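Local atomic coordinates of putative sortase (Streptococcus pneumoniae, PDB entry 2W1J), a protein that probably catalyses the transpeptidation that joins pilin subunits into pilus fibres on the surface of this bacterium, as a class C sortase. Residues G52-A57 against V80-A85; R58-H63 against L101-N106; D42-E47 against T173-T178; V38-P43 against G94-T99; D8-K13 against Y137-K142. All blocks are in the same frame, centred on the assembly; numbering follows the deposited sequence. Where two conformers were deposited one is given.

Interaction 1: G52-A57 against V80-A85; sequences GRAEYA and VYAGTA
Y56 swings its ring across to the turn at G83 by placing CG between its own backbone N and carbonyl carbon (chi1 65°). The loop 52-57 thereby packs on the end of strand 76-82 in the sortase beta-barrel, where the chain leaves the sheet and heads for helix 86-91. G83 has a positive phi of 74°, which suits glycine, where the chain turns away.

The one hydrogen bond across the contact runs from G83 N to Y56 OH at 2.9 Å. It is somewhat bent, with an N-H...O angle of 146°. The same hydroxyl is hydrogen-bonded to H95 of strand 93-95. G83, near the end of strand 76-82, and H95 thus both hold the phenol oxygen, which limits the movement of the side chain.

The rest is small and apolar. A82 sends its methyl toward the loop. A54 CB meets A82 CB at 3.8 Å, and A57 CB meets the same A82 CB at 4.1 Å. The ring of Y56 lies obliquely to this methyl, and CE2 and CZ are its nearest atoms. Alanines on both segments let the two backbones approach closely, with the CA atoms of A54 and G83 5.6 Å apart. M66 of strand 65-71 also touches both A57 and A82. A54 CB also lies 4.0 Å from G83 N, the amide that bonds Y56 OH.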
# COMPACT_ATOMS: atom_id res chain seq x y z
N GLY A 52 12.80 -12.55 3.37
CA GLY A 52 14.00 -11.76 3.12
C GLY A 52 13.63 -10.42 2.52
O GLY A 52 12.46 -10.10 2.36
N ARG A 53 14.65 -9.62 2.21
CA ARG A 53 14.41 -8.33 1.56
C ARG A 53 13.65 -8.55 0.25
O ARG A 53 13.85 -9.55 -0.43
CB ARG A 53 15.73 -7.60 1.29
CG ARG A 53 16.39 -7.01 2.53
CD ARG A 53 17.55 -6.11 2.16
NE ARG A 53 18.37 -5.76 3.32
CZ ARG A 53 19.33 -4.84 3.31
NH1 ARG A 53 19.59 -4.16 2.20
NH2 ARG A 53 20.02 -4.59 4.41
N ALA A 54 12.79 -7.60 -0.10
CA ALA A 54 12.04 -7.68 -1.34
C ALA A 54 12.67 -6.78 -2.39
O ALA A 54 12.98 -5.62 -2.11
CB ALA A 54 10.59 -7.28 -1.10
N GLU A 55 12.87 -7.31 -3.59
CA GLU A 55 13.57 -6.58 -4.64
C GLU A 55 12.69 -6.24 -5.83
O GLU A 55 13.15 -5.62 -6.79
CB GLU A 55 14.78 -7.39 -5.13
CG GLU A 55 15.78 -7.75 -4.03
CD GLU A 55 17.04 -8.40 -4.57
OE1 GLU A 55 17.75 -7.77 -5.39
OE2 GLU A 55 17.34 -9.55 -4.16
N TYR A 56 11.42 -6.63 -5.76
CA TYR A 56 10.56 -6.57 -6.94
C TYR A 56 10.10 -5.16 -7.32
O TYR A 56 9.62 -4.95 -8.44
CB TYR A 56 9.35 -7.48 -6.76
CG TYR A 56 8.42 -7.06 -5.65
CD1 TYR A 56 7.41 -6.14 -5.87
CD2 TYR A 56 8.58 -7.56 -4.37
CE1 TYR A 56 6.56 -5.74 -4.85
CE2 TYR A 56 7.74 -7.17 -3.34
CZ TYR A 56 6.73 -6.26 -3.58
OH TYR A 56 5.90 -5.88 -2.54
N ALA A 57 10.26 -4.21 -6.41
CA ALA A 57 9.78 -2.84 -6.64
C ALA A 57 10.90 -1.81 -6.69
O ALA A 57 10.65 -0.62 -6.52
CB ALA A 57 8.76 -2.47 -5.55
N VAL A 80 5.87 3.65 2.47
CA VAL A 80 5.54 2.31 2.00
C VAL A 80 6.80 1.63 1.48
O VAL A 80 7.53 2.20 0.66
CB VAL A 80 4.49 2.37 0.86
CG1 VAL A 80 4.20 0.98 0.33
CG2 VAL A 80 3.20 3.03 1.33
N TYR A 81 7.06 0.43 1.98
CA TYR A 81 8.22 -0.36 1.56
C TYR A 81 7.74 -1.59 0.82
O TYR A 81 6.60 -2.01 0.98
CB TYR A 81 9.04 -0.80 2.77
CG TYR A 81 9.59 0.36 3.55
CD1 TYR A 81 8.88 0.93 4.59
CD2 TYR A 81 10.83 0.91 3.23
CE1 TYR A 81 9.38 2.01 5.30
CE2 TYR A 81 11.34 1.99 3.92
CZ TYR A 81 10.61 2.54 4.95
OH TYR A 81 11.13 3.61 5.64
N ALA A 82 8.63 -2.18 0.02
CA ALA A 82 8.31 -3.43 -0.68
C ALA A 82 8.18 -4.60 0.29
O ALA A 82 8.97 -4.75 1.22
CB ALA A 82 9.36 -3.72 -1.73
N GLY A 83 7.18 -5.44 0.05
CA GLY A 83 6.97 -6.63 0.88
C GLY A 83 6.40 -6.31 2.24
O GLY A 83 6.13 -5.15 2.57
N THR A 84 6.24 -7.35 3.05
CA THR A 84 5.56 -7.21 4.33
C THR A 84 6.31 -7.92 5.45
O THR A 84 5.71 -8.34 6.43
CB THR A 84 4.10 -7.75 4.26
OG1 THR A 84 4.10 -9.08 3.72
CG2 THR A 84 3.23 -6.85 3.37
N ALA A 85 7.62 -8.04 5.29
CA ALA A 85 8.47 -8.63 6.33
C ALA A 85 8.32 -7.89 7.65
O ALA A 85 7.96 -6.72 7.69
CB ALA A 85 9.92 -8.65 5.88

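Interaction 2: R58-H63 against L101-N106; sequences RMLEIH and LPIGGN
L60 packs against L101, P102 and I103, and apolar contact is all that joins the two segments. CD1 of L60 does most of the touching. It lies 3.8 Å from L101 CB and 3.9 Å from I103 CG2, with P102 CD slightly farther off at 4.2 Å. The side chain gets there with CG beside its own backbone N (chi1 -73°) and an extended second torsion. L60 and I103 cross at about a right angle, and both methyls of L60 are near I103 CG2. Against L101 the approach is slanted.

The second apolar contact uses sulfur. M59 bends at chi2 and chi3, which carries SD round to L101. The two side chains meet tip to tip, with M59 SD 3.9 Å from L101 CD1.

These contacts join two loops of the sortase barrel. Residues 58-60 form a short 3-10 segment ahead of strand 65-71. Residues 101-106 lead from strand 93-95 to strand 108-113, and P102 is the centre of an inverse gamma turn. The I103 N to L101 O bond of 2.8 Å closes that turn and presents L101 and I103 to the same leucine.

Polar bonds hold each loop from outside the pair. R24 of helix 18-33 donates to the carbonyls of M59 and E61. N32 of the same helix accepts from L101 N. I103 also packs on this helix, at M25, Q29 and N32, while M66 of strand 65-71 touches both L60 and P102.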
# COMPACT_ATOMS: atom_id res chain seq x y z
N ARG A 58 12.13 -2.25 -6.96
CA ARG A 58 13.27 -1.34 -6.96
C ARG A 58 13.08 -0.12 -7.87
O ARG A 58 13.55 0.97 -7.56
CB ARG A 58 14.57 -2.07 -7.30
CG ARG A 58 15.02 -3.06 -6.23
CD ARG A 58 16.37 -3.66 -6.57
NE ARG A 58 17.45 -2.69 -6.35
CZ ARG A 58 18.70 -2.87 -6.75
NH1 ARG A 58 19.05 -3.97 -7.40
NH2 ARG A 58 19.61 -1.93 -6.50
N MET A 59 12.39 -0.31 -8.99
CA MET A 59 12.19 0.78 -9.94
C MET A 59 11.41 1.96 -9.34
O MET A 59 11.57 3.09 -9.79
CB MET A 59 11.54 0.29 -11.24
CG MET A 59 10.02 0.15 -11.18
SD MET A 59 9.42 -1.19 -10.13
CE MET A 59 9.61 -2.63 -11.19
N LEU A 60 10.59 1.68 -8.34
CA LEU A 60 9.75 2.71 -7.72
C LEU A 60 10.40 3.33 -6.49
O LEU A 60 9.86 4.27 -5.90
CB LEU A 60 8.38 2.12 -7.34
CG LEU A 60 7.45 1.83 -8.52
CD1 LEU A 60 6.11 1.31 -8.02
CD2 LEU A 60 7.25 3.10 -9.37
N GLU A 61 11.56 2.81 -6.10
CA GLU A 61 12.12 3.14 -4.79
C GLU A 61 13.10 4.29 -4.82
O GLU A 61 13.94 4.38 -5.71
CB GLU A 61 12.81 1.92 -4.18
CG GLU A 61 11.84 0.85 -3.77
CD GLU A 61 12.53 -0.40 -3.26
OE1 GLU A 61 13.77 -0.41 -3.18
OE2 GLU A 61 11.81 -1.37 -2.94
N ILE A 62 12.98 5.17 -3.83
CA ILE A 62 14.03 6.11 -3.47
C ILE A 62 14.45 5.76 -2.04
O ILE A 62 13.64 5.82 -1.12
CB ILE A 62 13.55 7.57 -3.48
CG1 ILE A 62 12.97 7.95 -4.85
CG2 ILE A 62 14.70 8.50 -3.09
CD1 ILE A 62 12.49 9.39 -4.92
N HIS A 63 15.72 5.39 -1.88
CA HIS A 63 16.20 4.93 -0.58
C HIS A 63 15.24 3.92 0.03
O HIS A 63 14.83 4.05 1.19
CB HIS A 63 16.39 6.11 0.36
CG HIS A 63 17.33 7.15 -0.18
ND1 HIS A 63 17.14 8.50 0.03
CD2 HIS A 63 18.45 7.04 -0.92
CE1 HIS A 63 18.11 9.18 -0.56
NE2 HIS A 63 18.92 8.31 -1.14
N LEU A 101 1.65 -2.97 -8.18
CA LEU A 101 2.39 -1.82 -7.69
C LEU A 101 1.50 -0.58 -7.66
O LEU A 101 0.58 -0.46 -8.49
CB LEU A 101 3.59 -1.54 -8.58
CG LEU A 101 4.62 -2.67 -8.65
CD1 LEU A 101 5.69 -2.33 -9.68
CD2 LEU A 101 5.25 -2.88 -7.28
N PRO A 102 1.76 0.34 -6.72
CA PRO A 102 0.86 1.47 -6.50
C PRO A 102 1.12 2.59 -7.50
O PRO A 102 1.62 3.67 -7.16
CB PRO A 102 1.19 1.90 -5.06
CG PRO A 102 2.64 1.52 -4.90
CD PRO A 102 2.79 0.23 -5.67
N ILE A 103 0.74 2.32 -8.75
CA ILE A 103 0.82 3.30 -9.83
C ILE A 103 -0.52 3.50 -10.53
O ILE A 103 -0.62 4.27 -11.48
CB ILE A 103 1.89 2.91 -10.88
CG1 ILE A 103 1.54 1.58 -11.55
CG2 ILE A 103 3.25 2.85 -10.22
CD1 ILE A 103 2.41 1.22 -12.76
N GLY A 104 -1.56 2.82 -10.06
CA GLY A 104 -2.91 2.99 -10.61
C GLY A 104 -3.06 2.46 -12.01
O GLY A 104 -2.13 1.85 -12.57
N GLY A 105 -4.24 2.70 -12.57
CA GLY A 105 -4.60 2.24 -13.91
C GLY A 105 -5.84 1.36 -13.86
O GLY A 105 -6.19 0.80 -12.82
N ASN A 106 -6.53 1.24 -14.99
CA ASN A 106 -7.68 0.34 -15.05
C ASN A 106 -7.22 -1.09 -14.73
O ASN A 106 -6.08 -1.47 -15.02
CB ASN A 106 -8.34 0.43 -16.43
CG ASN A 106 -9.77 -0.09 -16.45
OD1 ASN A 106 -10.38 -0.33 -15.40
ND2 ASN A 106 -10.31 -0.26 -17.65

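Interaction 3: D42-E47 against T173-T178; sequences DPWSEE and TLLTCT
C177 SG sits over one face of the W44 indole. It is 3.5 Å from the centroid of the five-membered ring and 18° off the ring normal. This is a cysteine sulfur-aromatic contact, with SG 3.3 Å from W44 CD2. Both W44 CG and C177 SG lie beside their own backbone N (chi1 -66° in each), which brings sulfur over indole. C177 and L175 each have a second conformer, not described here.

W44 CH2 is 3.8 Å from T176 CA and 4.1 Å from L175 CG, and L175 O lies at the ring edge, near its plane. The W44 and L175 side chains run alongside each other, pointing opposite ways. P43 CB lies against the opposite face of the indole, nearer its border than its middle.

The indole is carried by a type I beta turn, D42 to S45. D42 O takes two bonds, from S45 N at 3.0 Å and from S45 OG at 2.9 Å. S45 is also the N-cap of helix 46-49. D42 OD2 forms a salt bridge with R186 of strand 185-194, and the H115 ring meets W44 at about 50°.

Residues 173-177 fit the TLxTC signature of sortases. By family, C177, H115 and R186 are the expected catalytic cysteine, histidine and arginine. D42-P43-W44 matches the lid motif of pilus-building class C sortases. A glycerol, probably from the crystallisation liquor, lies about 3 Å from the W44 side chain. In this conformer the indole face covers C177 SG on that side, consistent with a closed lid that would have to move before a sorting signal could reach it.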
# COMPACT_ATOMS: atom_id res chain seq x y z
N ASP A 42 -0.46 -14.25 4.25
CA ASP A 42 -0.92 -13.37 5.34
C ASP A 42 0.30 -12.74 6.00
O ASP A 42 1.13 -13.46 6.55
CB ASP A 42 -1.71 -14.19 6.37
CG ASP A 42 -2.05 -13.39 7.62
OD1 ASP A 42 -2.31 -12.18 7.50
OD2 ASP A 42 -2.12 -14.01 8.71
N PRO A 43 0.41 -11.41 5.95
CA PRO A 43 1.64 -10.77 6.44
C PRO A 43 2.00 -11.12 7.88
O PRO A 43 3.17 -11.06 8.25
CB PRO A 43 1.32 -9.28 6.34
CG PRO A 43 0.40 -9.20 5.17
CD PRO A 43 -0.46 -10.44 5.26
N TRP A 44 1.01 -11.47 8.69
CA TRP A 44 1.26 -11.67 10.11
C TRP A 44 1.59 -13.12 10.46
O TRP A 44 1.86 -13.44 11.62
CB TRP A 44 0.11 -11.11 10.96
CG TRP A 44 0.01 -9.62 10.84
CD1 TRP A 44 0.65 -8.69 11.62
CD2 TRP A 44 -0.72 -8.87 9.86
NE1 TRP A 44 0.35 -7.42 11.19
CE2 TRP A 44 -0.50 -7.50 10.12
CE3 TRP A 44 -1.55 -9.23 8.79
CZ2 TRP A 44 -1.07 -6.49 9.35
CZ3 TRP A 44 -2.12 -8.22 8.03
CH2 TRP A 44 -1.88 -6.87 8.31
N SER A 45 1.60 -13.99 9.46
CA SER A 45 2.00 -15.38 9.65
C SER A 45 3.52 -15.47 9.81
O SER A 45 4.25 -14.59 9.35
CB SER A 45 1.55 -16.24 8.47
OG SER A 45 2.33 -15.96 7.32
N GLU A 46 3.99 -16.54 10.44
CA GLU A 46 5.42 -16.70 10.68
C GLU A 46 6.23 -16.73 9.39
O GLU A 46 7.30 -16.13 9.31
CB GLU A 46 5.70 -17.96 11.51
CG GLU A 46 5.32 -17.80 12.98
CD GLU A 46 6.13 -16.72 13.67
OE1 GLU A 46 7.37 -16.74 13.54
OE2 GLU A 46 5.52 -15.86 14.33
N GLU A 47 5.70 -17.41 8.37
CA GLU A 47 6.39 -17.55 7.09
C GLU A 47 6.60 -16.19 6.42
O GLU A 47 7.62 -15.95 5.78
CB GLU A 47 5.61 -18.49 6.17
CG GLU A 47 6.24 -18.68 4.79
CD GLU A 47 5.29 -19.33 3.80
OE1 GLU A 47 4.37 -20.06 4.25
OE2 GLU A 47 5.45 -19.12 2.58
N THR A 173 -6.47 -1.24 -1.53
CA THR A 173 -6.99 -1.68 -0.24
C THR A 173 -5.92 -1.49 0.83
O THR A 173 -4.75 -1.85 0.64
CB THR A 173 -7.46 -3.15 -0.29
OG1 THR A 173 -8.58 -3.24 -1.18
CG2 THR A 173 -7.85 -3.68 1.09
N LEU A 174 -6.35 -0.90 1.94
CA LEU A 174 -5.54 -0.76 3.15
C LEU A 174 -5.93 -1.90 4.09
O LEU A 174 -7.11 -2.10 4.39
CB LEU A 174 -5.79 0.61 3.77
CG LEU A 174 -5.72 1.79 2.79
CD1 LEU A 174 -6.00 3.08 3.53
CD2 LEU A 174 -4.36 1.85 2.12
N LEU A 175 -4.92 -2.66 4.50
CA LEU A 175 -5.10 -3.93 5.20
C LEU A 175 -4.46 -3.88 6.58
O LEU A 175 -3.29 -3.52 6.71
CB LEU A 175 -4.42 -5.03 4.37
CG LEU A 175 -4.26 -6.43 4.97
CD1 LEU A 175 -5.63 -7.03 5.23
CD2 LEU A 175 -3.44 -7.33 4.07
N THR A 176 -5.23 -4.26 7.61
CA THR A 176 -4.66 -4.37 8.96
C THR A 176 -5.35 -5.50 9.71
O THR A 176 -6.24 -6.16 9.18
CB THR A 176 -4.73 -3.03 9.70
OG1 THR A 176 -3.89 -3.07 10.86
CG2 THR A 176 -6.15 -2.67 10.10
N CYS A 177 -4.94 -5.73 10.95
CA CYS A 177 -5.58 -6.75 11.78
C CYS A 177 -6.75 -6.17 12.55
O CYS A 177 -6.79 -4.97 12.84
CB CYS A 177 -4.57 -7.37 12.74
SG CYS A 177 -3.30 -8.32 11.90
N THR A 178 -7.70 -7.03 12.90
CA THR A 178 -8.90 -6.59 13.59
C THR A 178 -9.55 -7.82 14.23
O THR A 178 -9.20 -8.95 13.88
CB THR A 178 -9.85 -5.90 12.58
OG1 THR A 178 -10.61 -4.87 13.23
CG2 THR A 178 -10.77 -6.89 11.88

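Interaction 4: V38-P43 against G94-T99; sequences VVSGDP and GHLEGT
V39 and G98 bring their CA atoms to 4.6 Å, where the loop 38-43 runs past a type II beta turn from L96 to T99. G98 holds the third place of that turn with a positive phi of 102°. V38 O closes on G98 CA at 3.2 Å in a CA-H...O contact.

S40 grips the turn with two donors. S40 N reaches E97 O at 3.1 Å with an N-H...O angle of 155°. S40 OG reaches the same oxygen at 2.8 Å. Its chi1 of 44° sets OG on the same face of the carbonyl plane as the amide. A water links S40 OG to E97 N.

L96 supplies the apolar side. Its CD2 meets V39 CG1 at 3.8 Å, and its CD1 meets P43 CG at 3.9 Å. Both pairs cross at about a right angle. CD1 also lies close to G41 O. T99 OG1 steadies the turn by bonding L96 O in the carbonyl plane, on a lone pair, and V111 N of strand 108-113 is hydrogen-bonded to that hydroxyl.

The contact joins what is probably the base of the lid, as in class C sortases, to the turn after strand 93-95. With both donors of S40 on one carbonyl oxygen, E97 O is doubly satisfied and the loop is fixed at S40, just ahead of the probable lid residues D42-P43-W44.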
# COMPACT_ATOMS: atom_id res chain seq x y z
N VAL A 38 -1.21 -13.34 -7.47
CA VAL A 38 -1.41 -14.36 -6.45
C VAL A 38 -0.82 -13.82 -5.15
O VAL A 38 0.36 -13.47 -5.10
CB VAL A 38 -0.71 -15.68 -6.83
CG1 VAL A 38 -0.82 -16.69 -5.69
CG2 VAL A 38 -1.31 -16.24 -8.11
N VAL A 39 -1.66 -13.75 -4.12
CA VAL A 39 -1.22 -13.11 -2.90
C VAL A 39 -0.16 -13.95 -2.20
O VAL A 39 -0.34 -15.15 -1.99
CB VAL A 39 -2.38 -12.79 -1.95
CG1 VAL A 39 -1.87 -12.46 -0.55
CG2 VAL A 39 -3.18 -11.61 -2.51
N SER A 40 0.95 -13.30 -1.89
CA SER A 40 2.09 -13.98 -1.29
C SER A 40 1.71 -14.75 -0.03
O SER A 40 2.09 -15.91 0.13
CB SER A 40 3.19 -12.95 -0.98
OG SER A 40 2.63 -11.78 -0.40
N GLY A 41 0.94 -14.12 0.85
CA GLY A 41 0.52 -14.76 2.09
C GLY A 41 -0.04 -13.76 3.09
O GLY A 41 -0.09 -12.56 2.81
N ASP A 42 -0.46 -14.25 4.25
CA ASP A 42 -0.92 -13.37 5.34
C ASP A 42 0.30 -12.74 6.00
O ASP A 42 1.13 -13.46 6.55
CB ASP A 42 -1.71 -14.19 6.37
CG ASP A 42 -2.05 -13.39 7.62
OD1 ASP A 42 -2.31 -12.18 7.50
OD2 ASP A 42 -2.12 -14.01 8.71
N PRO A 43 0.41 -11.41 5.95
CA PRO A 43 1.64 -10.77 6.44
C PRO A 43 2.00 -11.12 7.88
O PRO A 43 3.17 -11.06 8.25
CB PRO A 43 1.32 -9.28 6.34
CG PRO A 43 0.40 -9.20 5.17
CD PRO A 43 -0.46 -10.44 5.26
N GLY A 94 3.77 -1.84 4.42
CA GLY A 94 4.37 -2.75 3.44
C GLY A 94 3.43 -3.03 2.29
O GLY A 94 2.23 -3.21 2.48
N HIS A 95 3.97 -3.08 1.09
CA HIS A 95 3.18 -3.46 -0.07
C HIS A 95 3.06 -4.98 -0.13
O HIS A 95 4.07 -5.70 -0.02
CB HIS A 95 3.86 -2.93 -1.33
CG HIS A 95 3.23 -3.42 -2.59
ND1 HIS A 95 3.74 -4.47 -3.33
CD2 HIS A 95 2.09 -3.03 -3.22
CE1 HIS A 95 2.94 -4.69 -4.36
NE2 HIS A 95 1.94 -3.84 -4.31
N LEU A 96 1.84 -5.48 -0.31
CA LEU A 96 1.60 -6.91 -0.37
C LEU A 96 2.04 -7.51 -1.70
O LEU A 96 1.43 -7.27 -2.75
CB LEU A 96 0.12 -7.21 -0.10
CG LEU A 96 -0.29 -8.68 0.10
CD1 LEU A 96 0.46 -9.32 1.26
CD2 LEU A 96 -1.79 -8.78 0.33
N GLU A 97 3.11 -8.29 -1.67
CA GLU A 97 3.63 -8.88 -2.90
C GLU A 97 2.60 -9.80 -3.53
O GLU A 97 1.90 -10.53 -2.82
CB GLU A 97 4.95 -9.62 -2.64
CG GLU A 97 5.64 -10.09 -3.91
CD GLU A 97 7.06 -10.59 -3.69
OE1 GLU A 97 7.49 -10.70 -2.52
OE2 GLU A 97 7.74 -10.89 -4.70
N GLY A 98 2.48 -9.74 -4.85
CA GLY A 98 1.41 -10.44 -5.55
C GLY A 98 0.29 -9.50 -5.97
O GLY A 98 -0.52 -9.85 -6.81
N THR A 99 0.24 -8.30 -5.37
CA THR A 99 -0.73 -7.29 -5.76
C THR A 99 -0.07 -6.23 -6.65
O THR A 99 1.16 -6.18 -6.76
CB THR A 99 -1.46 -6.65 -4.54
OG1 THR A 99 -0.61 -5.73 -3.84
CG2 THR A 99 -1.97 -7.74 -3.60
O HOH W 1 4.29 -9.44 0.85

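Interaction 5: D8-K13 against Y137-K142; sequences DFDKEK and YVHNIK
The N-terminal helix 5-15 of this sortase lies against the barrel where strand 135-139 runs into an Asx turn, with F9 and K13 meeting N140 and I141. In that turn N140 OD1 accepts from K142 N at 2.8 Å. The turn leaves the carbonyl of N140 pointing to the helix.

K13 takes it. Its chain is fully extended, with CG anti to the backbone N (chi1 171°), and NZ bonds N140 O at 2.9 Å. The approach is almost in line with the carbonyl, with a C=O...N angle of 173°. The aliphatic stem of the lysine runs alongside the turn, and K13 CG is 3.6 Å from I141 O.

F9, one helical turn before K13, adds the apolar part. It meets the peptide joining N140 and I141 with its ring edge, and CZ lies 3.8 Å from N140 C. The same F9 CZ is 4.0 Å from I141 CG2. I141 also packs on R24 and M25 of helix 18-33, so it sits between two helices.

D10 and H139 flank this group without touching directly. Each has a stronger partner: D10 OD1 bonds H68 NE2, and H139 NE2 bonds E70 OE1. The rings of H139 and H68 stack. A water lies between helix and strand. It donates to D10 OD1, accepts from K13 NZ at 2.8 Å, and meets H139 ND1 at 2.8 Å, in the plane of the imidazole.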
# COMPACT_ATOMS: atom_id res chain seq x y z
N ASP A 8 12.03 12.89 3.36
CA ASP A 8 13.12 12.45 2.50
C ASP A 8 12.62 12.04 1.12
O ASP A 8 13.21 12.38 0.10
CB ASP A 8 13.88 11.29 3.14
CG ASP A 8 15.01 10.77 2.25
OD1 ASP A 8 16.03 11.48 2.10
OD2 ASP A 8 14.88 9.65 1.70
N PHE A 9 11.52 11.29 1.10
CA PHE A 9 10.95 10.82 -0.16
C PHE A 9 10.49 11.97 -1.05
O PHE A 9 10.82 12.02 -2.23
CB PHE A 9 9.80 9.85 0.07
CG PHE A 9 9.20 9.33 -1.20
CD1 PHE A 9 9.69 8.18 -1.78
CD2 PHE A 9 8.18 10.02 -1.83
CE1 PHE A 9 9.16 7.70 -2.97
CE2 PHE A 9 7.63 9.55 -3.03
CZ PHE A 9 8.13 8.38 -3.59
N ASP A 10 9.73 12.90 -0.48
CA ASP A 10 9.23 14.02 -1.27
C ASP A 10 10.35 14.93 -1.79
O ASP A 10 10.31 15.40 -2.92
CB ASP A 10 8.20 14.82 -0.49
CG ASP A 10 6.91 14.05 -0.23
OD1 ASP A 10 6.67 13.01 -0.89
OD2 ASP A 10 6.14 14.49 0.64
N LYS A 11 11.35 15.18 -0.94
CA LYS A 11 12.49 16.00 -1.35
C LYS A 11 13.25 15.34 -2.49
O LYS A 11 13.57 15.98 -3.50
CB LYS A 11 13.43 16.24 -0.16
CG LYS A 11 14.67 17.05 -0.49
CD LYS A 11 15.43 17.43 0.78
CE LYS A 11 16.74 18.13 0.45
NZ LYS A 11 17.47 18.57 1.68
N GLU A 12 13.54 14.05 -2.35
CA GLU A 12 14.29 13.32 -3.37
C GLU A 12 13.47 13.15 -4.65
O GLU A 12 13.99 13.27 -5.75
CB GLU A 12 14.72 11.95 -2.85
CG GLU A 12 15.88 12.02 -1.86
CD GLU A 12 17.15 12.58 -2.47
OE1 GLU A 12 17.49 12.22 -3.62
OE2 GLU A 12 17.83 13.38 -1.79
N LYS A 13 12.18 12.87 -4.49
CA LYS A 13 11.28 12.81 -5.63
C LYS A 13 11.40 14.08 -6.46
O LYS A 13 11.46 14.04 -7.70
CB LYS A 13 9.85 12.67 -5.11
CG LYS A 13 8.75 12.81 -6.16
CD LYS A 13 7.39 12.52 -5.54
CE LYS A 13 6.26 13.02 -6.42
NZ LYS A 13 4.95 12.56 -5.89
N TYR A 137 -4.59 9.14 -0.17
CA TYR A 137 -3.71 9.57 -1.25
C TYR A 137 -2.49 8.69 -1.26
O TYR A 137 -1.85 8.48 -0.23
CB TYR A 137 -3.33 11.05 -1.09
CG TYR A 137 -4.55 11.94 -1.08
CD1 TYR A 137 -5.07 12.46 -2.26
CD2 TYR A 137 -5.22 12.20 0.11
CE1 TYR A 137 -6.22 13.23 -2.25
CE2 TYR A 137 -6.37 12.96 0.13
CZ TYR A 137 -6.86 13.48 -1.06
OH TYR A 137 -8.00 14.24 -1.07
N VAL A 138 -2.17 8.15 -2.43
CA VAL A 138 -1.01 7.30 -2.59
C VAL A 138 0.02 8.10 -3.39
O VAL A 138 -0.25 8.51 -4.52
CB VAL A 138 -1.37 5.99 -3.31
CG1 VAL A 138 -0.12 5.13 -3.54
CG2 VAL A 138 -2.42 5.22 -2.51
N HIS A 139 1.17 8.35 -2.78
CA HIS A 139 2.25 9.12 -3.39
C HIS A 139 3.27 8.17 -3.96
O HIS A 139 3.73 7.26 -3.26
CB HIS A 139 2.96 9.97 -2.33
CG HIS A 139 2.09 10.99 -1.66
ND1 HIS A 139 2.34 12.34 -1.76
CD2 HIS A 139 1.00 10.86 -0.87
CE1 HIS A 139 1.44 13.01 -1.06
NE2 HIS A 139 0.61 12.13 -0.51
N ASN A 140 3.64 8.38 -5.22
CA ASN A 140 4.74 7.62 -5.81
C ASN A 140 5.72 8.58 -6.47
O ASN A 140 5.55 9.80 -6.37
CB ASN A 140 4.24 6.50 -6.73
CG ASN A 140 3.49 7.02 -7.94
OD1 ASN A 140 3.84 8.05 -8.50
ND2 ASN A 140 2.47 6.29 -8.36
N ILE A 141 6.75 8.06 -7.13
CA ILE A 141 7.77 8.94 -7.71
C ILE A 141 7.22 9.88 -8.78
O ILE A 141 7.82 10.92 -9.05
CB ILE A 141 8.96 8.16 -8.29
CG1 ILE A 141 8.49 7.06 -9.25
CG2 ILE A 141 9.80 7.58 -7.16
CD1 ILE A 141 9.60 6.41 -10.06
N LYS A 142 6.11 9.50 -9.41
CA LYS A 142 5.53 10.28 -10.50
C LYS A 142 4.51 11.32 -10.03
O LYS A 142 4.51 12.45 -10.53
CB LYS A 142 4.86 9.33 -11.50
CG LYS A 142 4.12 10.03 -12.65
CD LYS A 142 3.42 9.00 -13.53
CE LYS A 142 2.48 9.67 -14.52
NZ LYS A 142 1.70 8.64 -15.27
O HOH W 2 4.68 13.10 -3.15

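Interactions 3 and 4 share D42 and P43, and their centres lie 9 Å apart. Together they bear on the probable lid over the putative active site of C177, H115 and R186. Interaction 1 joins on through Y56 OH, 2.7 Å from H95 ND1 of interaction 4, and through T84, which packs on P43. Interaction 2 continues the row: A57 CB is 3.9 Å from L101 CD2. It passes on to interaction 5 where P102 O is 3.0 Å from N140 ND2. H63 and D8 make a second link there. Interactions 3 and 5 lie on opposite sides of the chain's centre, with centres about 25 Å apart, though their nearest atoms come within about 6 Å.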